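Local coordinates for protein PipY (Synechococcus elongatus, PDB 5NLC) that binds pyridoxal 5'-phosphate in a modified TIM barrel and is probably involved in homeostasis of this form of vitamin B6, at residues Ala78-Asp92 with Arg102-Gln116. Sequence-based numbering, arbitrary orientation. Where two conformers were deposited one is given.
Sequences ARKAVEHFDWIHSVD and RIAGELGRSPKLCLQ. With PO4 (phosphate ion), chain C.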
loop_
_atom_site.group_PDB
_atom_site.type_symbol
_atom_site.label_atom_id
_atom_site.label_comp_id
_atom_site.label_asym_id
_atom_site.label_seq_id
_atom_site.Cartn_x
_atom_site.Cartn_y
_atom_site.Cartn_z
ATOM N N ALA A 78 9.382 -6.015 11.489
ATOM C CA ALA A 78 9.290 -4.585 11.236
ATOM C C ALA A 78 10.684 -4.040 10.868
ATOM O O ALA A 78 10.782 -3.189 10.038
ATOM C CB ALA A 78 8.686 -3.861 12.418
ATOM N N ARG A 79 11.758 -4.558 11.484
ATOM C CA ARG A 79 13.080 -4.048 11.198
ATOM C C ARG A 79 13.471 -4.266 9.741
ATOM O O ARG A 79 13.936 -3.353 9.071
ATOM C CB ARG A 79 14.088 -4.681 12.146
ATOM C CG ARG A 79 15.497 -4.138 12.028
ATOM C CD ARG A 79 16.410 -4.788 13.099
ATOM N NE ARG A 79 16.124 -4.124 14.346
ATOM C CZ ARG A 79 16.602 -2.925 14.706
ATOM N NH1 ARG A 79 17.496 -2.262 13.976
ATOM N NH2 ARG A 79 16.198 -2.401 15.839
ATOM N N LYS A 80 13.311 -5.500 9.252
ATOM C CA LYS A 80 13.565 -5.767 7.846
ATOM C C LYS A 80 12.664 -4.957 6.918
ATOM O O LYS A 80 13.090 -4.577 5.858
ATOM C CB LYS A 80 13.469 -7.257 7.529
ATOM C CG LYS A 80 14.644 -8.058 8.111
ATOM C CD LYS A 80 14.375 -9.535 7.881
ATOM C CE LYS A 80 15.620 -10.400 8.135
ATOM N NZ LYS A 80 15.182 -11.737 8.621
ATOM N N ALA A 81 11.412 -4.740 7.280
ATOM C CA ALA A 81 10.522 -3.912 6.450
ATOM C C ALA A 81 11.003 -2.462 6.342
ATOM O O ALA A 81 11.016 -1.891 5.270
ATOM C CB ALA A 81 9.119 -3.946 7.028
ATOM N N VAL A 82 11.466 -1.880 7.467
ATOM C CA VAL A 82 12.005 -0.533 7.422
ATOM C C VAL A 82 13.250 -0.472 6.526
ATOM O O VAL A 82 13.453 0.480 5.788
ATOM C CB VAL A 82 12.263 0.012 8.822
ATOM C CG1 VAL A 82 12.939 1.381 8.762
ATOM C CG2 VAL A 82 10.962 0.127 9.597
ATOM N N GLU A 83 14.057 -1.515 6.581
ATOM C CA GLU A 83 15.330 -1.506 5.883
ATOM C C GLU A 83 15.117 -1.630 4.374
ATOM O O GLU A 83 15.886 -1.034 3.644
ATOM C CB GLU A 83 16.252 -2.640 6.383
ATOM C CG GLU A 83 16.892 -2.404 7.776
ATOM C CD GLU A 83 17.672 -3.634 8.321
ATOM O OE1 GLU A 83 17.368 -4.787 7.936
ATOM O OE2 GLU A 83 18.586 -3.446 9.156
ATOM N N HIS A 84 14.075 -2.368 3.941
ATOM C CA HIS A 84 13.888 -2.788 2.567
ATOM C C HIS A 84 12.737 -2.133 1.813
ATOM O O HIS A 84 12.712 -2.291 0.646
ATOM C CB HIS A 84 13.751 -4.315 2.484
ATOM C CG HIS A 84 15.025 -5.015 2.841
ATOM N ND1 HIS A 84 15.987 -5.329 1.905
ATOM C CD2 HIS A 84 15.534 -5.361 4.045
ATOM C CE1 HIS A 84 17.046 -5.832 2.537
ATOM N NE2 HIS A 84 16.774 -5.906 3.826
ATOM N N PHE A 85 11.773 -1.491 2.459
ATOM C CA PHE A 85 10.630 -0.955 1.745
ATOM C C PHE A 85 10.601 0.558 1.857
ATOM O O PHE A 85 10.872 1.139 2.901
ATOM C CB PHE A 85 9.359 -1.602 2.274
ATOM C CG PHE A 85 9.201 -3.057 1.821
ATOM C CD1 PHE A 85 8.613 -3.348 0.607
ATOM C CD2 PHE A 85 9.634 -4.080 2.600
ATOM C CE1 PHE A 85 8.493 -4.654 0.160
ATOM C CE2 PHE A 85 9.531 -5.396 2.198
ATOM C CZ PHE A 85 8.950 -5.697 0.976
ATOM N N ASP A 86 10.165 1.204 0.818
ATOM C CA ASP A 86 9.910 2.643 0.788
ATOM C C ASP A 86 8.511 2.989 1.373
ATOM O O ASP A 86 8.360 3.987 2.055
ATOM C CB ASP A 86 10.017 3.092 -0.687
ATOM C CG ASP A 86 11.392 2.785 -1.262
ATOM O OD1 ASP A 86 12.336 3.346 -0.647
ATOM O OD2 ASP A 86 11.527 1.922 -2.170
ATOM N N TRP A 87 7.533 2.154 1.065
ATOM C CA TRP A 87 6.149 2.241 1.486
ATOM C C TRP A 87 5.740 0.964 2.177
ATOM O O TRP A 87 6.037 -0.174 1.672
ATOM C CB TRP A 87 5.172 2.400 0.295
ATOM C CG TRP A 87 5.126 3.769 -0.288
ATOM C CD1 TRP A 87 6.014 4.280 -1.139
ATOM C CD2 TRP A 87 4.138 4.788 -0.074
ATOM N NE1 TRP A 87 5.694 5.572 -1.463
ATOM C CE2 TRP A 87 4.527 5.898 -0.837
ATOM C CE3 TRP A 87 2.980 4.877 0.701
ATOM C CZ2 TRP A 87 3.829 7.114 -0.819
ATOM C CZ3 TRP A 87 2.235 6.069 0.651
ATOM C CH2 TRP A 87 2.696 7.170 -0.039
ATOM N N ILE A 88 5.025 1.125 3.291
ATOM C CA ILE A 88 4.417 -0.007 3.975
ATOM C C ILE A 88 2.939 0.292 4.082
ATOM O O ILE A 88 2.564 1.239 4.778
ATOM C CB ILE A 88 5.059 -0.234 5.370
ATOM C CG1 ILE A 88 6.543 -0.455 5.236
ATOM C CG2 ILE A 88 4.300 -1.354 6.086
ATOM C CD1 ILE A 88 7.288 -0.460 6.549
ATOM N N HIS A 89 2.098 -0.480 3.365
ATOM C CA HIS A 89 0.646 -0.183 3.281
ATOM C C HIS A 89 -0.183 -0.805 4.377
ATOM O O HIS A 89 -1.313 -0.403 4.583
ATOM C CB HIS A 89 0.087 -0.614 1.921
ATOM C CG HIS A 89 0.654 0.158 0.777
ATOM N ND1 HIS A 89 -0.135 0.954 -0.023
ATOM C CD2 HIS A 89 1.923 0.259 0.281
ATOM C CE1 HIS A 89 0.622 1.502 -0.966
ATOM N NE2 HIS A 89 1.869 1.093 -0.817
ATOM N N SER A 90 0.350 -1.744 5.140
ATOM C CA SER A 90 -0.450 -2.600 5.950
ATOM C C SER A 90 -0.246 -2.281 7.399
ATOM O O SER A 90 -0.117 -3.181 8.237
ATOM C CB SER A 90 -0.038 -4.037 5.677
ATOM O OG SER A 90 1.395 -4.193 5.748
ATOM N N VAL A 91 -0.134 -1.017 7.745
ATOM C CA VAL A 91 0.061 -0.707 9.166
ATOM C C VAL A 91 -1.268 -0.807 9.874
ATOM O O VAL A 91 -2.100 0.053 9.727
ATOM C CB VAL A 91 0.677 0.652 9.339
ATOM C CG1 VAL A 91 0.999 0.895 10.787
ATOM C CG2 VAL A 91 1.981 0.658 8.521
ATOM N N ASP A 92 -1.472 -1.900 10.580
ATOM C CA ASP A 92 -2.783 -2.268 11.072
ATOM C C ASP A 92 -3.055 -2.022 12.540
ATOM O O ASP A 92 -4.129 -2.365 13.048
ATOM C CB ASP A 92 -3.027 -3.749 10.733
ATOM C CG ASP A 92 -2.080 -4.683 11.488
ATOM O OD1 ASP A 92 -0.891 -4.437 11.681
ATOM O OD2 ASP A 92 -2.565 -5.702 11.919
ATOM N N ARG A 102 10.030 3.628 15.957
ATOM C CA ARG A 102 11.182 3.439 16.814
ATOM C C ARG A 102 12.379 2.911 15.959
ATOM O O ARG A 102 13.481 3.447 16.005
ATOM C CB ARG A 102 10.866 2.478 17.935
ATOM C CG ARG A 102 12.093 2.181 18.797
ATOM C CD ARG A 102 11.792 1.360 20.049
ATOM N NE ARG A 102 11.355 -0.016 19.783
ATOM C CZ ARG A 102 12.093 -0.998 19.239
ATOM N NH1 ARG A 102 13.350 -0.816 18.813
ATOM N NH2 ARG A 102 11.536 -2.204 19.102
ATOM N N ILE A 103 12.109 1.911 15.128
ATOM C CA ILE A 103 13.113 1.328 14.262
ATOM C C ILE A 103 13.584 2.309 13.230
ATOM O O ILE A 103 14.806 2.435 13.022
ATOM C CB ILE A 103 12.611 0.037 13.593
ATOM C CG1 ILE A 103 12.378 -1.059 14.662
ATOM C CG2 ILE A 103 13.644 -0.486 12.585
ATOM C CD1 ILE A 103 11.455 -2.203 14.168
ATOM N N ALA A 104 12.641 3.043 12.609
ATOM C CA ALA A 104 12.976 4.114 11.649
ATOM C C ALA A 104 13.977 5.126 12.257
ATOM O O ALA A 104 14.993 5.422 11.620
ATOM C CB ALA A 104 11.734 4.802 11.143
ATOM N N GLY A 105 13.718 5.554 13.478
ATOM C CA GLY A 105 14.603 6.478 14.209
ATOM C C GLY A 105 15.998 5.927 14.474
ATOM O O GLY A 105 17.014 6.623 14.289
ATOM N N GLU A 106 16.058 4.659 14.841
ATOM C CA GLU A 106 17.364 3.966 15.041
ATOM C C GLU A 106 18.155 3.858 13.733
ATOM O O GLU A 106 19.361 4.103 13.723
ATOM C CB GLU A 106 17.148 2.564 15.605
ATOM C CG GLU A 106 16.527 2.517 17.005
ATOM C CD GLU A 106 16.255 1.086 17.526
ATOM O OE1 GLU A 106 16.647 0.096 16.819
ATOM O OE2 GLU A 106 15.640 0.997 18.648
ATOM N N LEU A 107 17.502 3.489 12.649
ATOM C CA LEU A 107 18.170 3.364 11.346
ATOM C C LEU A 107 18.331 4.653 10.513
ATOM O O LEU A 107 18.964 4.600 9.465
ATOM C CB LEU A 107 17.478 2.317 10.462
ATOM C CG LEU A 107 17.310 0.886 11.062
ATOM C CD1 LEU A 107 16.408 0.079 10.160
ATOM C CD2 LEU A 107 18.646 0.221 11.371
ATOM N N GLY A 108 17.746 5.758 10.932
ATOM C CA GLY A 108 17.773 7.012 10.149
ATOM C C GLY A 108 16.994 6.892 8.829
ATOM O O GLY A 108 17.417 7.359 7.776
ATOM N N ARG A 109 15.895 6.189 8.884
ATOM C CA ARG A 109 15.041 6.013 7.696
ATOM C C ARG A 109 13.653 6.526 8.021
ATOM O O ARG A 109 13.342 6.773 9.161
ATOM C CB ARG A 109 14.968 4.556 7.222
ATOM C CG ARG A 109 16.264 3.893 6.755
ATOM C CD ARG A 109 17.064 4.672 5.707
ATOM N NE ARG A 109 18.317 4.000 5.316
ATOM C CZ ARG A 109 19.538 4.267 5.762
ATOM N NH1 ARG A 109 19.795 5.191 6.657
ATOM N NH2 ARG A 109 20.541 3.569 5.278
ATOM N N SER A 110 12.827 6.714 6.975
ATOM C CA SER A 110 11.484 7.217 7.160
ATOM C C SER A 110 10.557 6.521 6.184
ATOM O O SER A 110 10.328 7.047 5.077
ATOM C CB SER A 110 11.487 8.693 6.856
ATOM O OG SER A 110 10.258 9.251 7.253
ATOM N N PRO A 111 10.001 5.357 6.577
ATOM C CA PRO A 111 9.018 4.742 5.619
ATOM C C PRO A 111 7.759 5.574 5.448
ATOM O O PRO A 111 7.301 6.189 6.430
ATOM C CB PRO A 111 8.677 3.418 6.275
ATOM C CG PRO A 111 8.987 3.624 7.709
ATOM C CD PRO A 111 10.177 4.527 7.770
ATOM N N LYS A 112 7.186 5.552 4.235
ATOM C CA LYS A 112 5.876 6.056 4.005
ATOM C C LYS A 112 4.832 4.958 4.327
ATOM O O LYS A 112 4.988 3.784 3.919
ATOM C CB LYS A 112 5.754 6.607 2.583
ATOM C CG LYS A 112 6.507 7.903 2.423
ATOM C CD LYS A 112 6.611 8.321 0.993
ATOM C CE LYS A 112 7.986 8.872 0.659
ATOM N NZ LYS A 112 7.814 9.844 -0.474
ATOM N N LEU A 113 3.789 5.322 5.100
ATOM C CA LEU A 113 2.854 4.373 5.697
ATOM C C LEU A 113 1.460 4.690 5.254
ATOM O O LEU A 113 1.090 5.872 5.139
ATOM C CB LEU A 113 2.906 4.416 7.203
ATOM C CG LEU A 113 4.278 4.279 7.868
ATOM C CD1 LEU A 113 4.066 4.261 9.357
ATOM C CD2 LEU A 113 5.010 3.037 7.507
ATOM N N CYS A 114 0.725 3.634 4.929
ATOM C CA CYS A 114 -0.712 3.679 4.982
ATOM C C CYS A 114 -1.177 2.900 6.211
ATOM O O CYS A 114 -0.579 1.885 6.656
ATOM C CB CYS A 114 -1.379 3.168 3.689
ATOM S SG CYS A 114 -1.000 4.205 2.238
ATOM N N LEU A 115 -2.251 3.402 6.782
ATOM C CA LEU A 115 -2.894 2.733 7.890
ATOM C C LEU A 115 -4.033 1.873 7.323
ATOM O O LEU A 115 -4.969 2.396 6.689
ATOM C CB LEU A 115 -3.450 3.777 8.831
ATOM C CG LEU A 115 -2.416 4.788 9.327
ATOM C CD1 LEU A 115 -3.120 5.801 10.232
ATOM C CD2 LEU A 115 -1.349 4.085 10.111
ATOM N N GLN A 116 -3.951 0.586 7.563
ATOM C CA GLN A 116 -4.881 -0.390 7.058
ATOM C C GLN A 116 -6.019 -0.479 8.048
ATOM O O GLN A 116 -5.819 -0.945 9.165
ATOM C CB GLN A 116 -4.242 -1.744 6.964
ATOM C CG GLN A 116 -5.131 -2.800 6.300
ATOM C CD GLN A 116 -4.476 -4.140 6.170
ATOM O OE1 GLN A 116 -3.326 -4.239 5.831
ATOM N NE2 GLN A 116 -5.272 -5.198 6.273
HETATM P P PO4 C . 13.488 -4.584 17.127
HETATM O O1 PO4 C . 12.179 -3.885 16.882
HETATM O O2 PO4 C . 13.922 -5.312 15.873
HETATM O O3 PO4 C . 14.520 -3.540 17.504
HETATM O O4 PO4 C . 13.321 -5.548 18.284
HETATM O O HOH W 1 18.718 -0.225 15.629
HETATM O O HOH W 2 10.227 6.102 2.285
#
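Strands 87-91 and 112-116 run parallel, their short axes 4.6 Å apart at closest and 32° from each other, with Trp87 paired to Lys112, Ile88 to Leu113 and, after a beta bulge that shifts the register by one, Val91 to Leu115. Five backbone hydrogen bonds join the segments, the first from Lys112 N to Asp86 O, just ahead of the first strand, the last from Gln116 N to Val91 O. Lys112 lays its aliphatic chain on the Trp87 indole: CB stands 3.6 Å from the centroid of the six-membered ring, almost over its centre, in a CH-pi contact. Cys114 SG meets the same ring at its edge and sits obliquely to the imidazole of His89, which is hydrogen-bonded through its two nitrogens to His68 and Ser191. The face opposite Trp87 and Lys112 carries Ile88, Val91, Leu113 and Leu115; Leu113 CD2 touches both Ile88 CB (3.9 Å) and Val91 CG2 (4.0 Å). Strand 87-91, helix 94-107 and strand 112-116 form one beta-alpha-beta unit of the fold type III barrel; Arg210, which binds pyridoxal 5'-phosphate (absent here), has its side chain about 6 Å from that of His89. Outside the sheet, helix 78-84 and residues 102-107 of helix 94-107 cross at -53°. Val82, with CG1 anti to its backbone nitrogen (chi1 175°), directs that methyl at Ala104 and Leu107, and Ile103 CG2 packs against Val82 CB. At the surface, Arg79 NH2 makes a salt bridge to Glu106 OE1 (2.7 Å), in the guanidinium plane and on the syn side of the carboxylate. The same nitrogen donates to O3 of a phosphate ion, probably carried over from crystallisation, and NE to O2. Arg102 binds this phosphate through both terminal nitrogens, and its NH1 also forms a salt bridge with Glu106 OE2.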